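Local coordinates for RctB replication initiator protein (Vibrio cholerae, PDB 5UBE) that probably initiates replication of the second chromosome of the cholera pathogen by binding DNA, this fragment being its N-terminal domain, of a helix-turn-helix family, at residues A[46-51]-A[92-97]. Numbering follows the deposited sequence.
Sequences ELLNLI and GLFKQI
Leu48 of helix 42-55 reaches across to Leu93, just before strand 94-100, and to Phe94, the first residue of that strand, a wholly apolar contact without a hydrogen bond between the two segments. From CB, its chain runs to CG beside the backbone N (chi1 -54°), and the fork there divides the work. Leu48 CD1 meets Leu93 CD1 at 3.7 Å, the two leucines crossing at about a right angle. Leu48 CD2 goes to the end of the Phe94 ring, 3.6 Å from CZ and 3.8 Å from CE2, approaching the ring plane obliquely. One turn further along the helix, Ile51 CD1 comes to 4.1 Å from the same CZ of Phe94, also obliquely. Within the helix-turn-helix domain this joins helix 42-55 to an outermost strand of the mixed sheet, right where helix 78-91 hands over to that strand. The handover is a Schellman motif: Gly92, at positive phi, is its C-prime residue, and Leu93 N hydrogen-bonds back to Ala88 O and Gly92 N to Val89 O. Beyond the two segments, Phe94 also meets the rings of Phe21 and Phe114, while Tyr34 of helix 26-34 packs on both Leu48 and Leu93.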
ATOM      1  N   GLU A  46      10.862  -1.320  -4.405  1.00 35.03           N
ATOM      2  CA  GLU A  46      11.231  -1.302  -2.990  1.00 37.70           C
ATOM      3  C   GLU A  46      10.008  -1.153  -2.096  1.00 31.92           C
ATOM      4  O   GLU A  46       9.812  -1.929  -1.152  1.00 31.33           O
ATOM      5  CB  GLU A  46      12.209  -0.157  -2.716  1.00 41.59           C
ATOM      6  CG  GLU A  46      13.642  -0.377  -3.162  1.00 46.22           C
ATOM      7  CD  GLU A  46      14.503   0.856  -2.896  1.00 62.96           C
ATOM      8  OE1 GLU A  46      13.933   1.910  -2.517  1.00 52.57           O
ATOM      9  OE2 GLU A  46      15.740   0.770  -3.065  1.00 67.37           O
ATOM     10  N   LEU A  47       9.194  -0.126  -2.351  1.00 29.57           N
ATOM     11  CA  LEU A  47       7.943   0.027  -1.617  1.00 31.68           C
ATOM     12  C   LEU A  47       7.089  -1.239  -1.713  1.00 30.36           C
ATOM     13  O   LEU A  47       6.583  -1.727  -0.699  1.00 29.70           O
ATOM     14  CB  LEU A  47       7.167   1.236  -2.143  1.00 29.37           C
ATOM     15  CG  LEU A  47       5.791   1.407  -1.498  1.00 32.39           C
ATOM     16  CD1 LEU A  47       5.964   1.803  -0.049  1.00 32.29           C
ATOM     17  CD2 LEU A  47       4.917   2.410  -2.238  1.00 34.85           C
ATOM     18  N   LEU A  48       6.921  -1.790  -2.929  1.00 28.96           N
ATOM     19  CA  LEU A  48       6.057  -2.961  -3.102  1.00 29.50           C
ATOM     20  C   LEU A  48       6.563  -4.152  -2.293  1.00 33.98           C
ATOM     21  O   LEU A  48       5.787  -4.818  -1.598  1.00 32.40           O
ATOM     22  CB  LEU A  48       5.932  -3.335  -4.583  1.00 26.87           C
ATOM     23  CG  LEU A  48       5.475  -2.193  -5.487  1.00 30.77           C
ATOM     24  CD1 LEU A  48       5.181  -2.714  -6.869  1.00 34.90           C
ATOM     25  CD2 LEU A  48       4.266  -1.463  -4.903  1.00 38.92           C
ATOM     26  N   ASN A  49       7.869  -4.429  -2.362  1.00 30.64           N
ATOM     27  CA  ASN A  49       8.431  -5.525  -1.579  1.00 32.38           C
ATOM     28  C   ASN A  49       8.199  -5.313  -0.087  1.00 36.03           C
ATOM     29  O   ASN A  49       7.947  -6.270   0.655  1.00 30.61           O
ATOM     30  CB  ASN A  49       9.926  -5.662  -1.869  1.00 40.58           C
ATOM     31  CG  ASN A  49      10.203  -6.313  -3.207  1.00 44.99           C
ATOM     32  OD1 ASN A  49       9.321  -6.937  -3.789  1.00 44.09           O
ATOM     33  ND2 ASN A  49      11.434  -6.184  -3.696  1.00 44.49           N
ATOM     34  N   LEU A  50       8.284  -4.061   0.371  1.00 30.86           N
ATOM     35  CA  LEU A  50       8.093  -3.768   1.788  1.00 30.54           C
ATOM     36  C   LEU A  50       6.672  -4.090   2.229  1.00 31.02           C
ATOM     37  O   LEU A  50       6.464  -4.763   3.247  1.00 28.01           O
ATOM     38  CB  LEU A  50       8.409  -2.304   2.059  1.00 31.52           C
ATOM     39  CG  LEU A  50       8.671  -1.878   3.499  1.00 45.48           C
ATOM     40  CD1 LEU A  50       9.937  -2.539   4.032  1.00 39.28           C
ATOM     41  CD2 LEU A  50       8.788  -0.358   3.543  1.00 40.48           C
ATOM     42  N   ILE A  51       5.683  -3.584   1.485  1.00 29.01           N
ATOM     43  CA  ILE A  51       4.282  -3.908   1.754  1.00 35.17           C
ATOM     44  C   ILE A  51       4.084  -5.418   1.809  1.00 32.48           C
ATOM     45  O   ILE A  51       3.483  -5.953   2.745  1.00 30.92           O
ATOM     46  CB  ILE A  51       3.377  -3.279   0.679  1.00 33.00           C
ATOM     47  CG1 ILE A  51       3.449  -1.742   0.729  1.00 27.08           C
ATOM     48  CG2 ILE A  51       1.934  -3.828   0.814  1.00 28.99           C
ATOM     49  CD1 ILE A  51       3.115  -1.077  -0.590  1.00 25.97           C
ATOM     50  N   GLY A  92      -0.373   2.945 -12.424  1.00 34.99           N
ATOM     51  CA  GLY A  92      -1.573   2.141 -12.406  1.00 29.90           C
ATOM     52  C   GLY A  92      -1.508   0.906 -11.530  1.00 34.57           C
ATOM     53  O   GLY A  92      -2.335   0.010 -11.707  1.00 30.18           O
ATOM     54  N   LEU A  93      -0.570   0.848 -10.576  1.00 31.31           N
ATOM     55  CA  LEU A  93      -0.372  -0.344  -9.752  1.00 32.88           C
ATOM     56  C   LEU A  93      -1.427  -0.484  -8.662  1.00 34.34           C
ATOM     57  O   LEU A  93      -1.717  -1.605  -8.232  1.00 31.01           O
ATOM     58  CB  LEU A  93       1.020  -0.322  -9.108  1.00 28.94           C
ATOM     59  CG  LEU A  93       2.188  -0.220 -10.085  1.00 34.80           C
ATOM     60  CD1 LEU A  93       3.480  -0.539  -9.380  1.00 36.77           C
ATOM     61  CD2 LEU A  93       1.977  -1.156 -11.257  1.00 38.30           C
ATOM     62  N   PHE A  94      -2.008   0.624  -8.213  1.00 32.42           N
ATOM     63  CA  PHE A  94      -2.932   0.641  -7.092  1.00 31.91           C
ATOM     64  C   PHE A  94      -4.232   1.321  -7.474  1.00 32.72           C
ATOM     65  O   PHE A  94      -4.223   2.403  -8.072  1.00 39.27           O
ATOM     66  CB  PHE A  94      -2.364   1.417  -5.892  1.00 37.21           C
ATOM     67  CG  PHE A  94      -1.188   0.784  -5.248  1.00 35.28           C
ATOM     68  CD1 PHE A  94      -1.343  -0.353  -4.466  1.00 33.44           C
ATOM     69  CD2 PHE A  94       0.072   1.359  -5.378  1.00 30.59           C
ATOM     70  CE1 PHE A  94      -0.255  -0.930  -3.839  1.00 35.49           C
ATOM     71  CE2 PHE A  94       1.165   0.791  -4.758  1.00 40.27           C
ATOM     72  CZ  PHE A  94       1.004  -0.346  -3.982  1.00 26.49           C
ATOM     73  N   LYS A  95      -5.343   0.712  -7.068  1.00 40.88           N
ATOM     74  CA  LYS A  95      -6.619   1.406  -7.001  1.00 39.52           C
ATOM     75  C   LYS A  95      -6.722   2.134  -5.665  1.00 43.85           C
ATOM     76  O   LYS A  95      -6.652   1.504  -4.595  1.00 35.30           O
ATOM     77  CB  LYS A  95      -7.771   0.425  -7.159  1.00 40.62           C
ATOM     78  CG  LYS A  95      -9.133   1.083  -7.229  1.00 52.54           C
ATOM     79  CD  LYS A  95     -10.212   0.049  -7.502  1.00 64.97           C
ATOM     80  CE  LYS A  95     -11.578   0.696  -7.643  1.00 70.18           C
ATOM     81  NZ  LYS A  95     -12.663  -0.320  -7.669  1.00 73.68           N
ATOM     82  N   GLN A  96      -6.892   3.455  -5.731  1.00 39.96           N
ATOM     83  CA  GLN A  96      -7.089   4.271  -4.537  1.00 47.12           C
ATOM     84  C   GLN A  96      -8.555   4.239  -4.129  1.00 53.47           C
ATOM     85  O   GLN A  96      -9.434   4.626  -4.908  1.00 61.01           O
ATOM     86  CB  GLN A  96      -6.641   5.707  -4.779  1.00 43.26           C
ATOM     87  CG  GLN A  96      -5.177   5.853  -5.121  1.00 49.88           C
ATOM     88  CD  GLN A  96      -4.689   7.274  -4.903  1.00 51.77           C
ATOM     89  OE1 GLN A  96      -4.543   8.036  -5.857  1.00 57.45           O
ATOM     90  NE2 GLN A  96      -4.441   7.642  -3.637  1.00 48.82           N
ATOM     91  N   ILE A  97      -8.809   3.796  -2.904  1.00 49.41           N
ATOM     92  CA  ILE A  97     -10.152   3.642  -2.356  1.00 44.24           C
ATOM     93  C   ILE A  97     -10.253   4.499  -1.103  1.00 49.55           C
ATOM     94  O   ILE A  97      -9.582   4.191  -0.109  1.00 45.35           O
ATOM     95  CB  ILE A  97     -10.434   2.172  -2.019  1.00 43.00           C
ATOM     96  CG1 ILE A  97     -10.187   1.288  -3.249  1.00 47.88           C
ATOM     97  CG2 ILE A  97     -11.842   2.005  -1.451  1.00 45.41           C
ATOM     98  CD1 ILE A  97     -10.226  -0.204  -2.954  1.00 45.52           C
TER